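Adenylosuccinate lyase (Francisella tularensis subsp. tularensis SCHU S4, PDB 4EEI) probably catalyses two fumarate-releasing steps of purine biosynthesis, splitting adenylosuccinate into AMP and fumarate and acting likewise on the succinyl-carboxamide ribotide (SAICAR) of the IMP branch. Local coordinates at residues S231-L236 with R325-T330; A281-S286 with F317-Y322. One frame throughout, in Å; residues are numbered along the deposited sequence. Where two conformers were deposited one is given.

How the contacts relate
Past the N-terminal helices, the chain reaches helix 217-244, which carries residues 231-236. It then forms helix 272-293 with residues 281-286, and finally helix 304-333 with residues 317-322 and 325-330. Contact 2 closes the short loop between the last two helices. Contact 1 closes a longer one, from helix 217-244 to helix 304-333, and contact 2 is nested inside it. Both contacts use helix 304-333, and their centres lie about 11 Å apart. They also touch directly: Glu234 OE1 and Arg285 NH2 form a salt bridge of 2.8 Å. Together they tie three long helices of the central bundle.

Contact 1. Residues S231-L236 with R325-T330; sequences SAIERL and RRMKNT
Met327 reaches across to Ile233 and Leu236 in a buried helix-to-helix contact between apolar side chains, within the long central helical bundle of the fumarase/aspartase (lyase 1) fold. Residues 231-236 belong to helix 217-244 and residues 325-330 to helix 304-333. The segments come nearest at Ile233 and Met327, whose CA atoms are 7.9 Å apart. At that spacing the gap is bridged by side chains, and no hydrogen bond crosses it. The surface buried is modest, 144 Å² in all, and Met327 supplies more than half of it.

Met327 points at helix 217-244. Its CG stands anti to the backbone N (chi1 179°), and the chain then bends at both later torsions. The bends bring the thioether across the branched end of Leu236. There Met327 SD lies 3.8 Å from Leu236 CD2. The two side chains cross obliquely, and Met327 CE also lies 3.9 Å from Leu236 CG. Leu236 turns the same way at its first torsion (chi1 170°). Ile233 gives less, with CG2 4.2 Å from Met327 CE.

Other helices close in around these three side chains. Phe161 of helix 151-173 packs on Ile233 and Leu236, Leu120 and Leu124 of helix 94-131 touch Met327 and Leu236 respectively, and Leu277 of helix 272-293 touches Met327. Elsewhere on residues 231-236, Ser231 OG is hydrogen-bonded to Leu292 O of a second subunit. The nearest approach of all is to the backbone: the methyl carbon CE of Met327 sits 3.7 Å from Ile233 O.

Contact 2. Residues A281-S286 with F317-Y322; sequences ARMLRS and FGIMVY
Ile319 and Met320 of residues 317-322 carry this contact, packing on Met283 and Leu284 of residues 281-286. The second segment starts at Phe317, which faces away and packs on helices 94-131, 217-244 and 8-14. Next comes Ile319, the residue nearest the other helix, with its CA 7.4 Å from that of Leu284. Its two branches take different partners. CG2 lies against the branch point of Leu284, 3.8 Å from CG, and the two side chains run antiparallel, each passing the other's flank. CG1 is anti to the carbonyl carbon (chi1 -70°) and carries CD1 to 3.8 Å from Met283 CB. Met320 leaves the backbone to one side, but bends at its later torsions bring the methyl back. Its CE ends 3.8 Å from Leu284 CD1, with the side chains about at right angles. Leu284 thus touches both residues. Last, Tyr322 turns to Met280 and Asn276 of helix 272-293, and its OH is hydrogen-bonded to Arg326 NH1.

Within residues 281-286, Met283 and Ser286 also pack on Ile290 of a third subunit. The axes of the two segments approach to 9.9 Å, with 144° between their N-to-C directions. Such roughly antiparallel, apolar helix packing is typical of the central helical bundle of the fumarase/aspartase superfamily, whose helices assemble into the tetramer core.

Contact 1. Residues S231-L236 with R325-T330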
loop_
_atom_site.group_PDB
_atom_site.type_symbol
_atom_site.label_atom_id
_atom_site.label_comp_id
_atom_site.label_asym_id
_atom_site.label_seq_id
_atom_site.Cartn_x
_atom_site.Cartn_y
_atom_site.Cartn_z
ATOM N N SER B 231 7.768 11.002 -1.451
ATOM C CA SER B 231 6.736 12.041 -1.416
ATOM C C SER B 231 7.299 13.437 -1.665
ATOM O O SER B 231 6.652 14.277 -2.294
ATOM C CB SER B 231 6.004 12.029 -0.077
ATOM O OG SER B 231 5.121 10.926 -0.035
ATOM N N ALA B 232 8.487 13.699 -1.137
ATOM C CA ALA B 232 9.167 14.972 -1.384
ATOM C C ALA B 232 9.523 15.124 -2.865
ATOM O O ALA B 232 9.369 16.202 -3.456
ATOM C CB ALA B 232 10.422 15.066 -0.529
ATOM N N ILE B 233 10.031 14.047 -3.457
ATOM C CA ILE B 233 10.367 14.048 -4.879
ATOM C C ILE B 233 9.105 14.305 -5.699
ATOM O O ILE B 233 9.115 15.096 -6.649
ATOM C CB ILE B 233 11.008 12.710 -5.296
ATOM C CG1 ILE B 233 12.418 12.601 -4.703
ATOM C CG2 ILE B 233 11.056 12.570 -6.820
ATOM C CD1 ILE B 233 13.028 11.219 -4.842
ATOM N N GLU B 234 8.015 13.654 -5.326
ATOM C CA GLU B 234 6.786 13.785 -6.106
ATOM C C GLU B 234 6.180 15.169 -5.962
ATOM O O GLU B 234 5.683 15.738 -6.935
ATOM C CB GLU B 234 5.762 12.703 -5.727
ATOM C CG GLU B 234 4.575 12.619 -6.716
ATOM C CD GLU B 234 3.636 11.453 -6.420
ATOM O OE1 GLU B 234 4.056 10.529 -5.689
ATOM O OE2 GLU B 234 2.484 11.456 -6.918
ATOM N N ARG B 235 6.220 15.717 -4.750
ATOM C CA ARG B 235 5.650 17.042 -4.529
ATOM C C ARG B 235 6.387 18.068 -5.358
ATOM O O ARG B 235 5.763 18.934 -5.960
ATOM C CB ARG B 235 5.673 17.435 -3.050
ATOM C CG ARG B 235 4.919 18.742 -2.755
ATOM C CD ARG B 235 4.733 18.961 -1.252
ATOM N NE ARG B 235 5.974 19.352 -0.595
ATOM C CZ ARG B 235 6.343 20.616 -0.409
ATOM N NH1 ARG B 235 7.493 20.900 0.198
ATOM N NH2 ARG B 235 5.563 21.605 -0.833
ATOM N N LEU B 236 7.717 17.982 -5.382
ATOM C CA LEU B 236 8.518 18.928 -6.152
ATOM C C LEU B 236 8.329 18.715 -7.644
ATOM O O LEU B 236 8.259 19.674 -8.417
ATOM C CB LEU B 236 10.000 18.797 -5.772
ATOM C CG LEU B 236 11.038 19.533 -6.611
ATOM C CD1 LEU B 236 10.787 21.029 -6.609
ATOM C CD2 LEU B 236 12.430 19.229 -6.073
ATOM N N ARG B 325 19.830 12.195 -8.368
ATOM C CA ARG B 325 20.771 12.807 -9.312
ATOM C C ARG B 325 20.041 13.477 -10.449
ATOM O O ARG B 325 20.411 14.576 -10.884
ATOM C CB ARG B 325 21.751 11.765 -9.865
ATOM C CG ARG B 325 22.641 11.139 -8.803
ATOM C CD ARG B 325 23.729 10.270 -9.405
ATOM N NE ARG B 325 24.555 9.677 -8.350
ATOM C CZ ARG B 325 25.515 8.782 -8.563
ATOM N NH1 ARG B 325 25.775 8.361 -9.792
ATOM N NH2 ARG B 325 26.206 8.304 -7.539
ATOM N N ARG B 326 19.008 12.819 -10.962
ATOM C CA ARG B 326 18.294 13.392 -12.110
ATOM C C ARG B 326 17.505 14.635 -11.688
ATOM O O ARG B 326 17.475 15.639 -12.413
ATOM C CB ARG B 326 17.364 12.366 -12.762
ATOM C CG ARG B 326 16.547 12.947 -13.908
ATOM C CD ARG B 326 15.880 11.879 -14.768
ATOM N NE ARG B 326 15.271 12.487 -15.954
ATOM C CZ ARG B 326 14.817 11.806 -16.997
ATOM N NH1 ARG B 326 14.895 10.482 -17.005
ATOM N NH2 ARG B 326 14.293 12.455 -18.035
ATOM N N MET B 327 16.878 14.575 -10.517
ATOM C CA MET B 327 16.172 15.749 -10.003
ATOM C C MET B 327 17.121 16.919 -9.762
ATOM O O MET B 327 16.789 18.058 -10.063
ATOM C CB MET B 327 15.418 15.422 -8.717
ATOM C CG MET B 327 14.686 16.652 -8.145
ATOM S SD MET B 327 13.357 17.255 -9.233
ATOM C CE MET B 327 11.994 16.271 -8.605
ATOM N N LYS B 328 18.305 16.644 -9.222
ATOM C CA LYS B 328 19.289 17.713 -9.034
ATOM C C LYS B 328 19.682 18.358 -10.357
ATOM O O LYS B 328 19.737 19.592 -10.472
ATOM C CB LYS B 328 20.536 17.194 -8.309
ATOM C CG LYS B 328 21.679 18.219 -8.242
ATOM C CD LYS B 328 23.021 17.515 -8.343
ATOM C CE LYS B 328 24.186 18.389 -7.907
ATOM N NZ LYS B 328 24.404 19.610 -8.747
ATOM N N ASN B 329 19.942 17.543 -11.373
ATOM C CA ASN B 329 20.327 18.115 -12.661
ATOM C C ASN B 329 19.168 18.894 -13.281
ATOM O O ASN B 329 19.375 19.932 -13.899
ATOM C CB ASN B 329 20.818 17.020 -13.608
ATOM C CG ASN B 329 22.159 16.443 -13.193
ATOM O OD1 ASN B 329 23.046 17.164 -12.720
ATOM N ND2 ASN B 329 22.321 15.133 -13.382
ATOM N N THR B 330 17.955 18.389 -13.104
ATOM C CA THR B 330 16.757 19.066 -13.599
ATOM C C THR B 330 16.554 20.421 -12.907
ATOM O O THR B 330 16.219 21.411 -13.551
ATOM C CB THR B 330 15.507 18.171 -13.428
ATOM O OG1 THR B 330 15.615 17.036 -14.303
ATOM C CG2 THR B 330 14.246 18.930 -13.784
#

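Contact 2. Residues A281-S286 with F317-Y322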
loop_
_atom_site.group_PDB
_atom_site.type_symbol
_atom_site.label_atom_id
_atom_site.label_comp_id
_atom_site.label_asym_id
_atom_site.label_seq_id
_atom_site.Cartn_x
_atom_site.Cartn_y
_atom_site.Cartn_z
ATOM N N ALA B 281 9.006 7.924 -7.987
ATOM C CA ALA B 281 8.435 8.072 -6.652
ATOM C C ALA B 281 7.399 6.990 -6.359
ATOM O O ALA B 281 7.344 6.473 -5.239
ATOM C CB ALA B 281 7.821 9.455 -6.481
ATOM N N ARG B 282 6.564 6.667 -7.347
ATOM C CA ARG B 282 5.555 5.621 -7.158
ATOM C C ARG B 282 6.205 4.278 -6.838
ATOM O O ARG B 282 5.688 3.505 -6.029
ATOM C CB ARG B 282 4.653 5.494 -8.392
ATOM C CG ARG B 282 3.761 6.697 -8.630
ATOM C CD ARG B 282 2.876 6.555 -9.857
ATOM N NE ARG B 282 2.244 7.844 -10.124
ATOM C CZ ARG B 282 1.952 8.322 -11.326
ATOM N NH1 ARG B 282 2.195 7.604 -12.423
ATOM N NH2 ARG B 282 1.406 9.528 -11.424
ATOM N N MET B 283 7.325 4.011 -7.506
ATOM C CA MET B 283 8.071 2.777 -7.286
ATOM C C MET B 283 8.609 2.694 -5.858
ATOM O O MET B 283 8.446 1.678 -5.188
ATOM C CB MET B 283 9.237 2.664 -8.276
ATOM C CG MET B 283 8.832 2.482 -9.732
ATOM S SD MET B 283 7.867 0.981 -10.027
ATOM C CE MET B 283 8.845 -0.243 -9.135
ATOM N N LEU B 284 9.250 3.770 -5.402
ATOM C CA LEU B 284 9.841 3.836 -4.063
ATOM C C LEU B 284 8.770 3.678 -3.005
ATOM O O LEU B 284 8.965 2.998 -1.988
ATOM C CB LEU B 284 10.580 5.166 -3.870
ATOM C CG LEU B 284 11.848 5.339 -4.706
ATOM C CD1 LEU B 284 12.325 6.794 -4.647
ATOM C CD2 LEU B 284 12.943 4.413 -4.169
ATOM N N ARG B 285 7.619 4.293 -3.249
ATOM C CA ARG B 285 6.520 4.221 -2.306
ATOM C C ARG B 285 5.981 2.794 -2.215
ATOM O O ARG B 285 5.547 2.355 -1.150
ATOM C CB ARG B 285 5.423 5.212 -2.716
ATOM C CG ARG B 285 4.178 5.173 -1.854
ATOM C CD ARG B 285 3.342 6.452 -2.010
ATOM N NE ARG B 285 2.946 6.731 -3.393
ATOM C CZ ARG B 285 3.453 7.721 -4.127
ATOM N NH1 ARG B 285 4.382 8.516 -3.612
ATOM N NH2 ARG B 285 3.036 7.922 -5.375
ATOM N N SER B 286 6.032 2.061 -3.324
ATOM C CA SER B 286 5.505 0.687 -3.346
ATOM C C SER B 286 6.308 -0.269 -2.457
ATOM O O SER B 286 5.799 -1.302 -2.011
ATOM C CB SER B 286 5.465 0.157 -4.792
ATOM O OG SER B 286 6.763 -0.187 -5.245
ATOM N N PHE B 317 17.537 1.226 -3.738
ATOM C CA PHE B 317 18.729 2.062 -3.762
ATOM C C PHE B 317 19.056 2.563 -5.166
ATOM O O PHE B 317 19.449 3.726 -5.353
ATOM C CB PHE B 317 19.915 1.323 -3.136
ATOM C CG PHE B 317 19.802 1.185 -1.647
ATOM C CD1 PHE B 317 19.994 2.285 -0.824
ATOM C CD2 PHE B 317 19.496 -0.036 -1.070
ATOM C CE1 PHE B 317 19.884 2.169 0.562
ATOM C CE2 PHE B 317 19.383 -0.161 0.312
ATOM C CZ PHE B 317 19.576 0.945 1.123
ATOM N N GLY B 318 18.890 1.702 -6.165
ATOM C CA GLY B 318 19.179 2.108 -7.534
ATOM C C GLY B 318 18.267 3.239 -7.996
ATOM O O GLY B 318 18.716 4.216 -8.593
ATOM N N ILE B 319 16.979 3.110 -7.727
ATOM C CA ILE B 319 16.034 4.143 -8.119
ATOM C C ILE B 319 16.265 5.421 -7.311
ATOM O O ILE B 319 16.188 6.518 -7.854
ATOM C CB ILE B 319 14.589 3.665 -7.917
ATOM C CG1 ILE B 319 14.248 2.575 -8.942
ATOM C CG2 ILE B 319 13.613 4.828 -8.043
ATOM C CD1 ILE B 319 12.934 1.831 -8.608
ATOM N N MET B 320 16.546 5.284 -6.020
ATOM C CA MET B 320 16.727 6.464 -5.170
ATOM C C MET B 320 17.912 7.296 -5.653
ATOM O O MET B 320 17.813 8.516 -5.798
ATOM C CB MET B 320 16.930 6.065 -3.703
ATOM C CG MET B 320 17.192 7.258 -2.777
ATOM S SD MET B 320 15.774 8.371 -2.691
ATOM C CE MET B 320 14.660 7.422 -1.665
ATOM N N VAL B 321 19.038 6.644 -5.896
ATOM C CA VAL B 321 20.214 7.364 -6.374
ATOM C C VAL B 321 19.957 7.972 -7.759
ATOM O O VAL B 321 20.263 9.147 -8.003
ATOM C CB VAL B 321 21.458 6.467 -6.384
ATOM C CG1 VAL B 321 22.619 7.170 -7.081
ATOM C CG2 VAL B 321 21.846 6.103 -4.948
ATOM N N TYR B 322 19.381 7.183 -8.660
ATOM C CA TYR B 322 19.018 7.694 -9.993
ATOM C C TYR B 322 18.122 8.924 -9.891
ATOM O O TYR B 322 18.350 9.926 -10.572
ATOM C CB TYR B 322 18.307 6.612 -10.824
ATOM C CG TYR B 322 17.845 7.109 -12.186
ATOM C CD1 TYR B 322 18.673 7.024 -13.287
ATOM C CD2 TYR B 322 16.572 7.659 -12.362
ATOM C CE1 TYR B 322 18.269 7.479 -14.534
ATOM C CE2 TYR B 322 16.157 8.124 -13.612
ATOM C CZ TYR B 322 17.010 8.021 -14.686
ATOM O OH TYR B 322 16.624 8.473 -15.933
#